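PDB 3G6S: putative endonuclease/exonuclease/phosphatase family protein from Bacteroides vulgatus ATCC 8482, which probably acts as a nuclease of the DNase I-like clan, hydrolysing phosphodiester bonds in nucleic acids, although its natural substrate is not established. Local coordinates for residues F139-E144 and D172-D177; T8-Y13 and S249-Q254. One frame throughout, in Å; residues are numbered along the deposited sequence.

Contact 1: F139-E144 and D172-D177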
loop_
_atom_site.group_PDB
_atom_site.type_symbol
_atom_site.label_atom_id
_atom_site.label_comp_id
_atom_site.label_asym_id
_atom_site.label_seq_id
_atom_site.Cartn_x
_atom_site.Cartn_y
_atom_site.Cartn_z
ATOM N N PHE A 139 -2.697 1.130 -8.591
ATOM C CA PHE A 139 -3.582 1.452 -9.720
ATOM C C PHE A 139 -2.888 1.992 -10.975
ATOM O O PHE A 139 -1.730 2.412 -10.931
ATOM C CB PHE A 139 -4.639 2.464 -9.264
ATOM C CG PHE A 139 -5.830 1.843 -8.584
ATOM C CD1 PHE A 139 -5.707 0.672 -7.848
ATOM C CD2 PHE A 139 -7.076 2.453 -8.653
ATOM C CE1 PHE A 139 -6.810 0.121 -7.196
ATOM C CE2 PHE A 139 -8.179 1.906 -8.002
ATOM C CZ PHE A 139 -8.044 0.742 -7.274
ATOM N N ASP A 140 -3.616 1.971 -12.094
ATOM C CA ASP A 140 -3.122 2.469 -13.378
ATOM C C ASP A 140 -3.260 3.995 -13.416
ATOM O O ASP A 140 -4.285 4.540 -13.010
ATOM C CB ASP A 140 -3.932 1.863 -14.530
ATOM C CG ASP A 140 -3.421 2.294 -15.905
ATOM O OD1 ASP A 140 -4.119 2.042 -16.905
ATOM O OD2 ASP A 140 -2.319 2.876 -15.994
ATOM N N HIS A 141 -2.232 4.681 -13.909
ATOM C CA HIS A 141 -2.260 6.137 -13.983
ATOM C C HIS A 141 -3.011 6.651 -15.210
ATOM O O HIS A 141 -3.539 7.768 -15.204
ATOM C CB HIS A 141 -0.840 6.689 -13.990
ATOM C CG HIS A 141 0.019 6.099 -15.055
ATOM N ND1 HIS A 141 0.580 6.856 -16.064
ATOM C CD2 HIS A 141 0.405 4.824 -15.282
ATOM C CE1 HIS A 141 1.273 6.067 -16.864
ATOM N NE2 HIS A 141 1.184 4.828 -16.412
ATOM N N VAL A 142 -3.071 5.834 -16.256
ATOM C CA VAL A 142 -3.767 6.231 -17.479
ATOM C C VAL A 142 -5.212 5.720 -17.582
ATOM O O VAL A 142 -6.116 6.475 -17.938
ATOM C CB VAL A 142 -2.991 5.767 -18.731
ATOM C CG1 VAL A 142 -3.765 6.143 -19.982
ATOM C CG2 VAL A 142 -1.607 6.410 -18.756
ATOM N N GLY A 143 -5.422 4.446 -17.263
ATOM C CA GLY A 143 -6.748 3.861 -17.354
ATOM C C GLY A 143 -7.811 4.366 -16.397
ATOM O O GLY A 143 -7.805 4.032 -15.209
ATOM N N GLU A 144 -8.747 5.157 -16.908
ATOM C CA GLU A 144 -9.814 5.684 -16.065
ATOM C C GLU A 144 -10.803 4.612 -15.671
ATOM O O GLU A 144 -11.053 4.384 -14.488
ATOM C CB GLU A 144 -10.573 6.798 -16.773
ATOM C CG GLU A 144 -9.860 8.119 -16.766
ATOM C CD GLU A 144 -10.828 9.282 -16.767
ATOM O OE1 GLU A 144 -11.623 9.393 -15.803
ATOM O OE2 GLU A 144 -10.793 10.085 -17.727
ATOM N N ASP A 172 -0.962 2.838 -4.027
ATOM C CA ASP A 172 -0.758 4.020 -4.831
ATOM C C ASP A 172 -1.887 3.987 -5.842
ATOM O O ASP A 172 -2.004 3.049 -6.630
ATOM C CB ASP A 172 0.572 3.943 -5.566
ATOM C CG ASP A 172 0.931 5.241 -6.242
ATOM O OD1 ASP A 172 0.033 5.867 -6.853
ATOM O OD2 ASP A 172 2.115 5.630 -6.164
ATOM N N PHE A 173 -2.716 5.014 -5.828
ATOM C CA PHE A 173 -3.823 5.054 -6.751
ATOM C C PHE A 173 -3.617 5.956 -7.964
ATOM O O PHE A 173 -4.465 6.002 -8.858
ATOM C CB PHE A 173 -5.083 5.452 -5.990
ATOM C CG PHE A 173 -5.406 4.528 -4.858
ATOM C CD1 PHE A 173 -4.658 4.564 -3.678
ATOM C CD2 PHE A 173 -6.418 3.572 -4.994
ATOM C CE1 PHE A 173 -4.907 3.659 -2.646
ATOM C CE2 PHE A 173 -6.681 2.659 -3.970
ATOM C CZ PHE A 173 -5.919 2.699 -2.787
ATOM N N ASN A 174 -2.497 6.669 -7.994
ATOM C CA ASN A 174 -2.192 7.559 -9.105
ATOM C C ASN A 174 -3.256 8.608 -9.368
ATOM O O ASN A 174 -3.476 9.003 -10.510
ATOM C CB ASN A 174 -1.961 6.771 -10.393
ATOM C CG ASN A 174 -0.600 6.140 -10.448
ATOM O OD1 ASN A 174 0.420 6.801 -10.220
ATOM N ND2 ASN A 174 -0.565 4.855 -10.774
ATOM N N VAL A 175 -3.944 9.041 -8.322
ATOM C CA VAL A 175 -4.963 10.078 -8.469
ATOM C C VAL A 175 -5.125 10.794 -7.143
ATOM O O VAL A 175 -4.630 10.338 -6.110
ATOM C CB VAL A 175 -6.336 9.497 -8.911
ATOM C CG1 VAL A 175 -6.282 9.105 -10.378
ATOM C CG2 VAL A 175 -6.705 8.293 -8.055
ATOM N N THR A 176 -5.787 11.936 -7.164
ATOM C CA THR A 176 -5.980 12.642 -5.921
ATOM C C THR A 176 -7.383 12.331 -5.434
ATOM O O THR A 176 -8.075 11.479 -6.000
ATOM C CB THR A 176 -5.825 14.163 -6.098
ATOM O OG1 THR A 176 -6.800 14.646 -7.034
ATOM C CG2 THR A 176 -4.429 14.490 -6.589
ATOM N N ASP A 177 -7.792 13.023 -4.379
ATOM C CA ASP A 177 -9.112 12.836 -3.801
ATOM C C ASP A 177 -10.164 13.429 -4.727
ATOM O O ASP A 177 -11.355 13.175 -4.570
ATOM C CB ASP A 177 -9.167 13.504 -2.423
ATOM C CG ASP A 177 -8.786 14.976 -2.468
ATOM O OD1 ASP A 177 -7.773 15.320 -3.124
ATOM O OD2 ASP A 177 -9.495 15.789 -1.836
#

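Contact 2: T8-Y13 and S249-Q254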
loop_
_atom_site.group_PDB
_atom_site.type_symbol
_atom_site.label_atom_id
_atom_site.label_comp_id
_atom_site.label_asym_id
_atom_site.label_seq_id
_atom_site.Cartn_x
_atom_site.Cartn_y
_atom_site.Cartn_z
ATOM N N THR A 8 1.538 2.613 4.059
ATOM C CA THR A 8 1.554 2.356 2.625
ATOM C C THR A 8 2.748 3.136 2.088
ATOM O O THR A 8 2.934 4.307 2.433
ATOM C CB THR A 8 0.259 2.837 1.919
ATOM O OG1 THR A 8 0.360 2.572 0.512
ATOM C CG2 THR A 8 0.039 4.337 2.129
ATOM N N PHE A 9 3.555 2.499 1.244
ATOM C CA PHE A 9 4.738 3.163 0.728
ATOM C C PHE A 9 5.241 2.657 -0.625
ATOM O O PHE A 9 5.497 1.465 -0.811
ATOM C CB PHE A 9 5.842 3.041 1.781
ATOM C CG PHE A 9 7.106 3.747 1.421
ATOM C CD1 PHE A 9 7.069 5.010 0.843
ATOM C CD2 PHE A 9 8.339 3.167 1.696
ATOM C CE1 PHE A 9 8.244 5.693 0.536
ATOM C CE2 PHE A 9 9.528 3.837 1.396
ATOM C CZ PHE A 9 9.484 5.104 0.817
ATOM N N ASN A 10 5.365 3.579 -1.574
ATOM C CA ASN A 10 5.869 3.269 -2.914
ATOM C C ASN A 10 7.378 3.490 -2.791
ATOM O O ASN A 10 7.825 4.598 -2.501
ATOM C CB ASN A 10 5.280 4.246 -3.947
ATOM C CG ASN A 10 5.663 3.888 -5.389
ATOM O OD1 ASN A 10 6.778 3.434 -5.662
ATOM N ND2 ASN A 10 4.745 4.122 -6.315
ATOM N N ILE A 11 8.166 2.448 -3.013
ATOM C CA ILE A 11 9.602 2.581 -2.870
ATOM C C ILE A 11 10.371 2.939 -4.138
ATOM O O ILE A 11 11.588 3.096 -4.090
ATOM C CB ILE A 11 10.201 1.299 -2.284
ATOM C CG1 ILE A 11 9.998 0.136 -3.243
ATOM C CG2 ILE A 11 9.523 0.975 -0.960
ATOM C CD1 ILE A 11 10.699 -1.113 -2.804
ATOM N N ARG A 12 9.671 3.082 -5.263
ATOM C CA ARG A 12 10.314 3.401 -6.544
ATOM C C ARG A 12 11.157 2.210 -6.997
ATOM O O ARG A 12 12.207 1.934 -6.419
ATOM C CB ARG A 12 11.210 4.633 -6.403
ATOM C CG ARG A 12 12.069 4.901 -7.619
ATOM C CD ARG A 12 11.249 5.286 -8.826
ATOM N NE ARG A 12 12.088 5.324 -10.018
ATOM C CZ ARG A 12 11.666 5.656 -11.234
ATOM N NH1 ARG A 12 10.399 5.989 -11.437
ATOM N NH2 ARG A 12 12.514 5.646 -12.253
ATOM N N TYR A 13 10.710 1.515 -8.037
ATOM C CA TYR A 13 11.439 0.349 -8.518
ATOM C C TYR A 13 12.909 0.647 -8.811
ATOM O O TYR A 13 13.280 1.782 -9.125
ATOM C CB TYR A 13 10.756 -0.232 -9.763
ATOM C CG TYR A 13 10.965 0.572 -11.017
ATOM C CD1 TYR A 13 12.063 0.336 -11.844
ATOM C CD2 TYR A 13 10.069 1.572 -11.381
ATOM C CE1 TYR A 13 12.259 1.075 -13.006
ATOM C CE2 TYR A 13 10.256 2.319 -12.539
ATOM C CZ TYR A 13 11.349 2.067 -13.348
ATOM O OH TYR A 13 11.536 2.802 -14.501
ATOM N N SER A 249 12.638 7.788 -1.186
ATOM C CA SER A 249 11.982 7.415 -2.425
ATOM C C SER A 249 11.426 8.668 -3.071
ATOM O O SER A 249 11.528 9.738 -2.492
ATOM C CB SER A 249 10.859 6.422 -2.088
ATOM O OG SER A 249 9.765 6.534 -2.967
ATOM N N ASP A 250 10.865 8.552 -4.270
ATOM C CA ASP A 250 10.274 9.723 -4.901
ATOM C C ASP A 250 8.911 9.968 -4.250
ATOM O O ASP A 250 8.284 11.004 -4.463
ATOM C CB ASP A 250 10.119 9.539 -6.418
ATOM C CG ASP A 250 9.503 8.216 -6.789
ATOM O OD1 ASP A 250 8.799 7.623 -5.942
ATOM O OD2 ASP A 250 9.713 7.766 -7.939
ATOM N N HIS A 251 8.464 9.002 -3.452
ATOM C CA HIS A 251 7.201 9.105 -2.732
ATOM C C HIS A 251 7.435 9.264 -1.231
ATOM O O HIS A 251 8.522 8.981 -0.719
ATOM C CB HIS A 251 6.348 7.853 -2.927
ATOM C CG HIS A 251 5.608 7.803 -4.224
ATOM N ND1 HIS A 251 6.212 7.469 -5.416
ATOM C CD2 HIS A 251 4.297 7.991 -4.505
ATOM C CE1 HIS A 251 5.304 7.447 -6.376
ATOM N NE2 HIS A 251 4.134 7.759 -5.850
ATOM N N ASN A 252 6.400 9.726 -0.535
ATOM C CA ASN A 252 6.442 9.870 0.910
ATOM C C ASN A 252 5.509 8.802 1.490
ATOM O O ASN A 252 4.387 8.635 1.037
ATOM C CB ASN A 252 5.957 11.253 1.352
ATOM C CG ASN A 252 7.073 12.294 1.370
ATOM O OD1 ASN A 252 8.266 11.954 1.373
ATOM N ND2 ASN A 252 6.691 13.568 1.407
ATOM N N PRO A 253 5.968 8.050 2.492
ATOM C CA PRO A 253 5.125 7.013 3.097
ATOM C C PRO A 253 4.020 7.649 3.938
ATOM O O PRO A 253 4.165 8.779 4.417
ATOM C CB PRO A 253 6.111 6.238 3.960
ATOM C CG PRO A 253 7.022 7.346 4.441
ATOM C CD PRO A 253 7.265 8.143 3.180
ATOM N N GLN A 254 2.915 6.930 4.112
ATOM C CA GLN A 254 1.815 7.432 4.928
ATOM C C GLN A 254 1.576 6.475 6.092
ATOM O O GLN A 254 1.121 5.348 5.883
ATOM C CB GLN A 254 0.526 7.546 4.113
ATOM C CG GLN A 254 -0.515 8.428 4.795
ATOM C CD GLN A 254 -1.950 8.174 4.334
ATOM O OE1 GLN A 254 -2.220 7.960 3.150
ATOM N NE2 GLN A 254 -2.879 8.217 5.279
#

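Contact 1: F139-E144 and D172-D177
N174 has a left-handed backbone conformation (phi 56°) and reaches across to F139 with its carboxamide, where ND2 lies 2.7 Å from F139 O in a bent, weak hydrogen bond. With CG set beside its own backbone N and anti to the carbonyl carbon (chi1 -78°), the amide passes alongside H141, whose CB rests 3.6 Å from N174 CG. A much straighter bond lies next to it: F139 N donates to D172 O at 2.8 Å, approaching nearly along the C=O axis. Beyond the backbone, F173 turns its ring edge onto the face of F139, placing CD2 over the ring centre; this T-shaped pair has centroids 4.9 Å apart and planes at 58°. R147, S150 and I154 of helix 144-161 also pack on F139, and F227 makes a further edge-to-face pair with F173. Putting an alanine here in place of F139 would probably leave the edge of F173 without its facing ring and open a gap toward that helix. D172 OD1 accepts from N174 N at 2.9 Å, an Asx turn that shapes the start of the loop. D172-N174 belong to the GDxN signature of the family, which in relatives lies at the active site. The chemistry thus implies a motif fixed by a backbone bond and an aromatic pair, with the N174 amide steered by F139 O and H141.

Contact 2: T8-Y13 and S249-Q254
N10 lies across one face of the H251 imidazole, with its amide plane only 11° from that of the ring. N10 CB begins the overlap as a CH-pi contact 3.7 Å from the centroid of the H251 ring. With CG anti to the backbone N (chi1 -174°), the chain continues over the ring, and N10 CG lies 3.6 Å from H251 ND1. At the tip the amide divides its work: N10 OD1 accepts from R12 N at 2.9 Å, in the carbonyl plane, closing an Asx turn, while N10 ND2 sits 3.4 Å from H251 CE1 and is hydrogen-bonded to E46 and D172. The ring is held from its own loop, because H251 ND1 donates to D250 OD1 at 2.6 Å. S249 OG serves both sides, donating to N10 O at 2.8 Å and accepting from H251 N in an ST turn. S249-H251 form the SDH signature of this family, found at the active site in relatives. Farther along, F9 CD1 packs 3.5 Å from P253 CB, and T8 and Q254 form an antiparallel hydrogen-bonded pair. Here strand 254-260 joins strand 2-10, whose other neighbour in the sheet is strand 41-45; T8 and Q254 both touch I226 on strand 224-228 of the second sheet.

Both contacts are largely buried, but contact 2 lies deeper and covers more surface, whereas contact 1 reaches the surface at H141. They belong to different halves of the fold: contact 1 joins loops that follow the parallel strands 131-138 and 167-172 of one sheet, and contact 2 begins the antiparallel pairing of strands 2-10 and 254-260 in the other. Contact 1 combines an edge-to-face phenylalanine pair with two hydrogen bonds to backbone oxygens, while contact 2 has an amide stacked on an imidazole, a His-carboxylate bond and a beta bridge. The two contacts touch where D172 OD2 lies 3.0 Å from N10 ND2, probably hydrogen-bonded, consistent with a shared active-site cleft.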